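PDB 4IUY: short chain dehydrogenase/reductase from Acinetobacter baumannii, which probably catalyses NAD(P)(H)-dependent oxidation or reduction of a substrate not yet identified, as a member of the short-chain dehydrogenase/reductase family. Local coordinates for residues Q226-K231 with R235-F240; N244-L249 with I263-G268. All coordinates share one frame; numbering follows the deposited sequence.

Contact 1: Q226-K231 with R235-F240; sequences QQLLKK and RKFVEF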
ATOM      1  N   GLN D 226     -21.035  17.809  -5.741  1.00 98.65           N
ATOM      2  CA  GLN D 226     -21.654  17.161  -6.890  1.00 93.72           C
ATOM      3  C   GLN D 226     -20.618  16.814  -7.943  1.00 89.62           C
ATOM      4  O   GLN D 226     -20.812  15.901  -8.749  1.00 93.46           O
ATOM      5  CB  GLN D 226     -22.769  18.016  -7.473  1.00 97.74           C
ATOM      6  CG  GLN D 226     -23.876  17.177  -8.094  1.00103.44           C
ATOM      7  CD  GLN D 226     -24.662  16.348  -7.067  1.00103.28           C
ATOM      8  OE1 GLN D 226     -24.533  16.531  -5.851  1.00 95.61           O
ATOM      9  NE2 GLN D 226     -25.476  15.427  -7.566  1.00102.40           N
ATOM     10  N   GLN D 227     -19.509  17.544  -7.920  1.00 81.64           N
ATOM     11  CA  GLN D 227     -18.389  17.247  -8.797  1.00 86.18           C
ATOM     12  C   GLN D 227     -17.687  16.002  -8.291  1.00 82.99           C
ATOM     13  O   GLN D 227     -17.116  15.240  -9.069  1.00 78.75           O
ATOM     14  CB  GLN D 227     -17.424  18.427  -8.869  1.00 96.10           C
ATOM     15  CG  GLN D 227     -18.034  19.658  -9.514  1.00109.80           C
ATOM     16  CD  GLN D 227     -17.162  20.890  -9.377  1.00116.85           C
ATOM     17  OE1 GLN D 227     -16.183  20.888  -8.632  1.00117.36           O
ATOM     18  NE2 GLN D 227     -17.518  21.953 -10.095  1.00120.66           N
ATOM     19  N   LEU D 228     -17.752  15.802  -6.974  1.00 85.71           N
ATOM     20  CA  LEU D 228     -17.238  14.599  -6.334  1.00 75.70           C
ATOM     21  C   LEU D 228     -18.008  13.365  -6.829  1.00 69.79           C
ATOM     22  O   LEU D 228     -17.389  12.338  -7.135  1.00 59.05           O
ATOM     23  CB  LEU D 228     -17.331  14.716  -4.805  1.00 71.71           C
ATOM     24  CG  LEU D 228     -16.539  13.708  -3.955  1.00 67.15           C
ATOM     25  CD1 LEU D 228     -15.071  14.057  -3.995  1.00 68.64           C
ATOM     26  CD2 LEU D 228     -17.021  13.676  -2.512  1.00 73.40           C
ATOM     27  N   LEU D 229     -19.341  13.457  -6.904  1.00 57.83           N
ATOM     28  CA  LEU D 229     -20.126  12.334  -7.420  1.00 52.94           C
ATOM     29  C   LEU D 229     -19.654  11.854  -8.781  1.00 45.70           C
ATOM     30  O   LEU D 229     -19.524  10.658  -8.986  1.00 49.52           O
ATOM     31  CB  LEU D 229     -21.608  12.670  -7.538  1.00 54.76           C
ATOM     32  CG  LEU D 229     -22.588  12.071  -6.534  1.00 57.04           C
ATOM     33  CD1 LEU D 229     -24.042  12.243  -7.031  1.00 52.34           C
ATOM     34  CD2 LEU D 229     -22.258  10.605  -6.212  1.00 50.08           C
ATOM     35  N   LYS D 230     -19.359  12.761  -9.710  1.00 47.98           N
ATOM     36  CA  LYS D 230     -18.930  12.281 -11.027  1.00 53.68           C
ATOM     37  C   LYS D 230     -17.543  11.657 -11.027  1.00 54.99           C
ATOM     38  O   LYS D 230     -17.205  10.916 -11.946  1.00 67.66           O
ATOM     39  CB  LYS D 230     -19.005  13.369 -12.109  1.00 57.24           C
ATOM     40  CG  LYS D 230     -20.369  13.587 -12.722  1.00 70.91           C
ATOM     41  CD  LYS D 230     -20.217  14.275 -14.082  1.00 79.74           C
ATOM     42  CE  LYS D 230     -21.539  14.362 -14.846  1.00 83.54           C
ATOM     43  NZ  LYS D 230     -21.394  15.037 -16.182  1.00 75.50           N
ATOM     44  N   LYS D 231     -16.771  11.883  -9.970  1.00 56.03           N
ATOM     45  CA  LYS D 231     -15.428  11.297  -9.888  1.00 55.21           C
ATOM     46  C   LYS D 231     -15.556   9.857  -9.418  1.00 48.74           C
ATOM     47  O   LYS D 231     -14.768   8.999  -9.811  1.00 55.73           O
ATOM     48  CB  LYS D 231     -14.521  12.065  -8.912  1.00 59.71           C
ATOM     49  CG  LYS D 231     -14.356  13.584  -9.136  1.00 69.60           C
ATOM     50  CD  LYS D 231     -13.507  13.997 -10.335  1.00 78.62           C
ATOM     51  CE  LYS D 231     -13.260  15.525 -10.286  1.00 85.91           C
ATOM     52  NZ  LYS D 231     -12.609  16.119 -11.498  1.00 85.50           N
ATOM     53  N   ARG D 235     -20.668   6.531  -9.313  1.00 47.84           N
ATOM     54  CA  ARG D 235     -21.436   7.771  -9.238  1.00 43.15           C
ATOM     55  C   ARG D 235     -22.573   7.761  -8.206  1.00 45.66           C
ATOM     56  O   ARG D 235     -23.647   8.327  -8.413  1.00 50.54           O
ATOM     57  CB  ARG D 235     -21.926   8.168 -10.617  1.00 50.04           C
ATOM     58  CG  ARG D 235     -20.762   8.551 -11.491  1.00 53.18           C
ATOM     59  CD  ARG D 235     -21.193   8.953 -12.832  1.00 59.26           C
ATOM     60  NE  ARG D 235     -20.061   9.302 -13.681  1.00 57.45           N
ATOM     61  CZ  ARG D 235     -20.202   9.823 -14.900  1.00 57.23           C
ATOM     62  NH1 ARG D 235     -21.417  10.050 -15.395  1.00 51.13           N
ATOM     63  NH2 ARG D 235     -19.132  10.123 -15.615  1.00 49.73           N
ATOM     64  N   LYS D 236     -22.325   7.061  -7.113  1.00 41.98           N
ATOM     65  CA  LYS D 236     -23.228   6.995  -5.986  1.00 52.23           C
ATOM     66  C   LYS D 236     -22.408   7.099  -4.724  1.00 48.40           C
ATOM     67  O   LYS D 236     -21.402   6.408  -4.562  1.00 39.24           O
ATOM     68  CB  LYS D 236     -23.995   5.670  -5.936  1.00 50.39           C
ATOM     69  CG  LYS D 236     -25.095   5.482  -6.952  1.00 54.47           C
ATOM     70  CD  LYS D 236     -25.669   4.095  -6.756  1.00 72.76           C
ATOM     71  CE  LYS D 236     -26.837   3.795  -7.666  1.00 88.24           C
ATOM     72  NZ  LYS D 236     -27.261   2.380  -7.429  1.00 96.59           N
ATOM     73  N   PHE D 237     -22.889   7.899  -3.789  1.00 41.70           N
ATOM     74  CA  PHE D 237     -22.307   7.909  -2.465  1.00 49.48           C
ATOM     75  C   PHE D 237     -22.665   6.575  -1.820  1.00 45.06           C
ATOM     76  O   PHE D 237     -23.508   5.837  -2.318  1.00 40.15           O
ATOM     77  CB  PHE D 237     -22.809   9.106  -1.636  1.00 46.38           C
ATOM     78  CG  PHE D 237     -22.302  10.433  -2.128  1.00 43.34           C
ATOM     79  CD1 PHE D 237     -20.938  10.703  -2.144  1.00 43.82           C
ATOM     80  CD2 PHE D 237     -23.175  11.408  -2.573  1.00 48.25           C
ATOM     81  CE1 PHE D 237     -20.458  11.923  -2.603  1.00 47.57           C
ATOM     82  CE2 PHE D 237     -22.703  12.629  -3.032  1.00 48.05           C
ATOM     83  CZ  PHE D 237     -21.343  12.887  -3.047  1.00 45.88           C
ATOM     84  N   VAL D 238     -21.996   6.276  -0.724  1.00 46.36           N
ATOM     85  CA  VAL D 238     -22.166   5.016  -0.013  1.00 42.67           C
ATOM     86  C   VAL D 238     -23.476   4.980   0.745  1.00 38.95           C
ATOM     87  O   VAL D 238     -23.841   5.954   1.387  1.00 50.69           O
ATOM     88  CB  VAL D 238     -20.996   4.823   0.947  1.00 39.06           C
ATOM     89  CG1 VAL D 238     -21.147   3.536   1.751  1.00 35.63           C
ATOM     90  CG2 VAL D 238     -19.651   4.901   0.141  1.00 35.34           C
ATOM     91  N   GLU D 239     -24.225   3.894   0.581  1.00 44.24           N
ATOM     92  CA  GLU D 239     -25.439   3.654   1.362  1.00 43.03           C
ATOM     93  C   GLU D 239     -25.096   2.755   2.529  1.00 40.66           C
ATOM     94  O   GLU D 239     -24.250   1.864   2.379  1.00 38.03           O
ATOM     95  CB  GLU D 239     -26.493   2.950   0.508  1.00 44.21           C
ATOM     96  CG  GLU D 239     -26.946   3.745  -0.706  1.00 50.90           C
ATOM     97  CD  GLU D 239     -27.902   4.865  -0.358  1.00 68.62           C
ATOM     98  OE1 GLU D 239     -28.324   4.957   0.813  1.00 82.09           O
ATOM     99  OE2 GLU D 239     -28.244   5.660  -1.261  1.00 77.64           O
ATOM    100  N   PHE D 240     -25.798   2.919   3.653  1.00 40.52           N
ATOM    101  CA  PHE D 240     -25.575   2.077   4.847  1.00 40.28           C
ATOM    102  C   PHE D 240     -25.656   0.580   4.508  1.00 39.46           C
ATOM    103  O   PHE D 240     -24.876  -0.218   4.992  1.00 51.25           O
ATOM    104  CB  PHE D 240     -26.604   2.414   5.929  1.00 44.56           C
ATOM    105  CG  PHE D 240     -26.350   3.722   6.632  1.00 46.46           C
ATOM    106  CD1 PHE D 240     -25.084   4.299   6.628  1.00 46.95           C
ATOM    107  CD2 PHE D 240     -27.389   4.384   7.280  1.00 44.45           C
ATOM    108  CE1 PHE D 240     -24.857   5.486   7.270  1.00 44.89           C
ATOM    109  CE2 PHE D 240     -27.174   5.582   7.926  1.00 45.32           C
ATOM    110  CZ  PHE D 240     -25.905   6.133   7.930  1.00 48.02           C
TER
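Leu-229 lies over the ring of Phe-237, and this pairing sits at the centre of the contact, flanked by the Arg-235 chain along the helix. Leu-229 CD2 sits 3.8 Å from the centroid of the Phe-237 ring and only 12° off the normal, a CH-pi contact over the middle of one face. The branch point joins in near the periphery, with Leu-229 CG 3.5 Å from Phe-237 CE2. Leucine's chi1 of -106° is far from a staggered value, so some torsional cost probably accompanies this fit. The phenylalanine holds CG anti to its carbonyl carbon (chi1 -69°), which carries the ring back to the helix. Leu-228, one residue earlier, meets the ring differently: Leu-228 CD2 lies in the ring plane, at the edge, 3.9 Å from Phe-237 CE1.

Arg-235 runs alongside Leu-229 and Lys-230. Arg-235 CA makes a CA-H...O contact with Leu-229 O at 3.5 Å, and the extended chain leads the guanidinium outward, where Lys-230 CE lies over one face. The like charges stay apart, Lys-230 NZ being 5.0 Å from Arg-235 NH1; long, flexible basic chains suit this solvent-facing margin, where their charged ends can stay hydrated. Tyr-210 and Ile-232 also touch Phe-237. No hydrogen bond joins the segments: in this helix-loop contact the chain after helix 223-231 folds back against it, in the C-terminal part of a Rossmann-fold SDR.

Contact 2: N244-L249 with I263-G268; sequences NGPLLL and IKVDGG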
ATOM      1  N   ASN D 244     -23.586  -3.982   4.985  1.00 36.57           N
ATOM      2  CA  ASN D 244     -24.159  -5.154   5.606  1.00 42.04           C
ATOM      3  C   ASN D 244     -23.333  -6.411   5.379  1.00 42.97           C
ATOM      4  O   ASN D 244     -22.965  -7.107   6.331  1.00 48.59           O
ATOM      5  CB  ASN D 244     -25.610  -5.312   5.163  1.00 39.31           C
ATOM      6  CG  ASN D 244     -26.503  -4.178   5.700  1.00 44.23           C
ATOM      7  OD1 ASN D 244     -26.024  -3.254   6.357  1.00 47.66           O
ATOM      8  ND2 ASN D 244     -27.789  -4.240   5.403  1.00 45.49           N
ATOM      9  N   GLY D 245     -23.005  -6.667   4.116  1.00 44.04           N
ATOM     10  CA  GLY D 245     -22.237  -7.844   3.760  1.00 37.24           C
ATOM     11  C   GLY D 245     -20.901  -7.952   4.475  1.00 35.01           C
ATOM     12  O   GLY D 245     -20.619  -8.977   5.082  1.00 35.36           O
ATOM     13  N   PRO D 246     -20.051  -6.922   4.364  1.00 34.34           N
ATOM     14  CA  PRO D 246     -18.774  -6.943   5.087  1.00 32.87           C
ATOM     15  C   PRO D 246     -18.937  -7.060   6.617  1.00 39.88           C
ATOM     16  O   PRO D 246     -18.145  -7.747   7.263  1.00 46.17           O
ATOM     17  CB  PRO D 246     -18.146  -5.595   4.724  1.00 32.96           C
ATOM     18  CG  PRO D 246     -18.739  -5.230   3.410  1.00 33.34           C
ATOM     19  CD  PRO D 246     -20.150  -5.768   3.435  1.00 33.69           C
ATOM     20  N   LEU D 247     -19.939  -6.397   7.180  1.00 42.87           N
ATOM     21  CA  LEU D 247     -20.185  -6.450   8.635  1.00 47.33           C
ATOM     22  C   LEU D 247     -20.503  -7.853   9.100  1.00 46.77           C
ATOM     23  O   LEU D 247     -19.987  -8.305  10.119  1.00 41.15           O
ATOM     24  CB  LEU D 247     -21.320  -5.511   9.050  1.00 41.34           C
ATOM     25  CG  LEU D 247     -20.971  -4.027   9.156  1.00 42.24           C
ATOM     26  CD1 LEU D 247     -22.264  -3.200   9.155  1.00 36.29           C
ATOM     27  CD2 LEU D 247     -20.155  -3.758  10.413  1.00 37.36           C
ATOM     28  N   LEU D 248     -21.373  -8.525   8.353  1.00 46.45           N
ATOM     29  CA  LEU D 248     -21.778  -9.874   8.691  1.00 37.78           C
ATOM     30  C   LEU D 248     -20.632 -10.855   8.474  1.00 37.46           C
ATOM     31  O   LEU D 248     -20.427 -11.766   9.298  1.00 40.85           O
ATOM     32  CB  LEU D 248     -23.028 -10.289   7.910  1.00 39.12           C
ATOM     33  CG  LEU D 248     -24.348  -9.627   8.325  1.00 63.49           C
ATOM     34  CD1 LEU D 248     -25.501 -10.143   7.517  1.00 41.88           C
ATOM     35  CD2 LEU D 248     -24.633  -9.811   9.813  1.00 41.31           C
ATOM     36  N   LEU D 249     -19.863 -10.645   7.408  1.00 36.21           N
ATOM     37  CA  LEU D 249     -18.674 -11.456   7.137  1.00 35.85           C
ATOM     38  C   LEU D 249     -17.701 -11.438   8.313  1.00 38.36           C
ATOM     39  O   LEU D 249     -17.239 -12.480   8.751  1.00 41.95           O
ATOM     40  CB  LEU D 249     -17.944 -10.947   5.883  1.00 36.41           C
ATOM     41  CG  LEU D 249     -16.604 -11.599   5.527  1.00 34.38           C
ATOM     42  CD1 LEU D 249     -16.804 -13.064   5.086  1.00 35.78           C
ATOM     43  CD2 LEU D 249     -15.881 -10.797   4.476  1.00 37.83           C
ATOM     44  N   ILE D 263     -11.461  -3.764   4.559  1.00 36.14           N
ATOM     45  CA  ILE D 263     -12.371  -3.852   3.418  1.00 32.30           C
ATOM     46  C   ILE D 263     -12.935  -2.460   3.103  1.00 35.34           C
ATOM     47  O   ILE D 263     -13.690  -1.874   3.906  1.00 37.76           O
ATOM     48  CB  ILE D 263     -13.537  -4.809   3.735  1.00 38.97           C
ATOM     49  CG1 ILE D 263     -13.010  -6.223   4.018  1.00 44.07           C
ATOM     50  CG2 ILE D 263     -14.576  -4.805   2.603  1.00 29.85           C
ATOM     51  CD1 ILE D 263     -14.131  -7.262   4.329  1.00 34.37           C
ATOM     52  N   LYS D 264     -12.568  -1.931   1.943  1.00 32.02           N
ATOM     53  CA  LYS D 264     -13.072  -0.633   1.499  1.00 34.19           C
ATOM     54  C   LYS D 264     -14.437  -0.806   0.884  1.00 34.33           C
ATOM     55  O   LYS D 264     -14.654  -1.734   0.115  1.00 31.23           O
ATOM     56  CB  LYS D 264     -12.121   0.036   0.511  1.00 29.51           C
ATOM     57  CG  LYS D 264     -10.751   0.365   1.115  1.00 39.08           C
ATOM     58  CD  LYS D 264      -9.848   1.021   0.077  1.00 40.02           C
ATOM     59  CE  LYS D 264      -9.489   0.046  -1.019  1.00 44.22           C
ATOM     60  NZ  LYS D 264      -8.730   0.737  -2.096  1.00 48.87           N
ATOM     61  N   VAL D 265     -15.373   0.050   1.276  1.00 37.58           N
ATOM     62  CA  VAL D 265     -16.716   0.027   0.703  1.00 33.88           C
ATOM     63  C   VAL D 265     -16.972   1.442   0.209  1.00 36.67           C
ATOM     64  O   VAL D 265     -17.353   2.342   0.984  1.00 32.21           O
ATOM     65  CB  VAL D 265     -17.775  -0.435   1.766  1.00 43.80           C
ATOM     66  CG1 VAL D 265     -19.132  -0.529   1.171  1.00 32.43           C
ATOM     67  CG2 VAL D 265     -17.389  -1.802   2.383  1.00 37.77           C
ATOM     68  N   ASP D 266     -16.732   1.660  -1.080  1.00 32.39           N
ATOM     69  CA  ASP D 266     -16.688   3.021  -1.584  1.00 32.57           C
ATOM     70  C   ASP D 266     -17.092   3.161  -3.061  1.00 37.55           C
ATOM     71  O   ASP D 266     -16.909   4.229  -3.640  1.00 38.56           O
ATOM     72  CB  ASP D 266     -15.279   3.611  -1.353  1.00 36.35           C
ATOM     73  CG  ASP D 266     -14.190   2.945  -2.226  1.00 48.83           C
ATOM     74  OD1 ASP D 266     -14.450   1.895  -2.871  1.00 48.94           O
ATOM     75  OD2 ASP D 266     -13.056   3.479  -2.263  1.00 49.33           O
ATOM     76  N   GLY D 267     -17.629   2.101  -3.675  1.00 35.49           N
ATOM     77  CA  GLY D 267     -18.005   2.178  -5.087  1.00 34.28           C
ATOM     78  C   GLY D 267     -16.836   2.587  -5.987  1.00 47.41           C
ATOM     79  O   GLY D 267     -17.034   3.183  -7.053  1.00 42.40           O
ATOM     80  N   GLY D 268     -15.617   2.254  -5.553  1.00 38.19           N
ATOM     81  CA  GLY D 268     -14.418   2.491  -6.331  1.00 38.51           C
ATOM     82  C   GLY D 268     -13.795   3.860  -6.159  1.00 48.01           C
ATOM     83  O   GLY D 268     -12.808   4.177  -6.837  1.00 40.66           O
TER
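Pro-246 and Leu-249, three residues apart and so on one side of helix 244-249, meet Ile-263 and Val-265, alternate residues on one face of strand 263-265. The contacts between the segments are apolar. Pro-246 CG approaches Val-265 CG2 to 3.8 Å, while Pro-246 CB lies 4.2 Å from Ile-263 CG2, so the compact pyrrolidine ring reaches both strand residues. Further along the helix, Leu-249 CD2 meets Ile-263 CD1 at 3.9 Å. Leucine places CG anti to its backbone N (chi1 174°), and the isoleucine extends CG1 and CD1 to meet it. Beta-branched Ile-263 and Val-265 favour an extended backbone and present methyls to the helix. The axes are 9.9 Å apart and run nearly antiparallel, at 159°.

Hydrogen bonds serve each segment separately. Leu-249 N bonds to Gly-245 O within the helix, and strand 263-265 is held by backbone bonds to Ala-205 and Ala-207. Beyond the strand, Gly-268 N donates to Asp-266 OD1 at 2.9 Å from well above the carboxylate plane, making an Asx turn. Positive phi alone favours glycine at Gly-267; at Gly-268 a CB would jam against the preceding carbonyl O.

Ile-258 and Ile-261 of a third subunit touch Pro-246 and Ile-263. This is the helix-to-strand half of the last beta-alpha-beta crossover, joining parallel neighbours 202-208 and 262-265, the outermost strand within the chain, in the SDR Rossmann fold.

The two contacts follow one another along the chain, and their centres lie about 16 Å apart. Val-238, one residue past Phe-237, packs on the end of the strand of contact 2: Val-238 CG2 lies 3.5 Å from Val-265 O and 3.9 Å from Asp-266 CA, so the loop leaving helix 223-231 rests on the end of the last strand. The two differ in setting, contact 1 being at the surface, its centre about 21 Å from the centre of the chain, and contact 2 buried, its centre about 12 Å from the centre of the chain. Leu-228 also touches His-269, just beyond segment 263-268. In SDR enzymes the region around helix 223-231 commonly borders the substrate pocket, whereas the last helix and strand typically take part in subunit association.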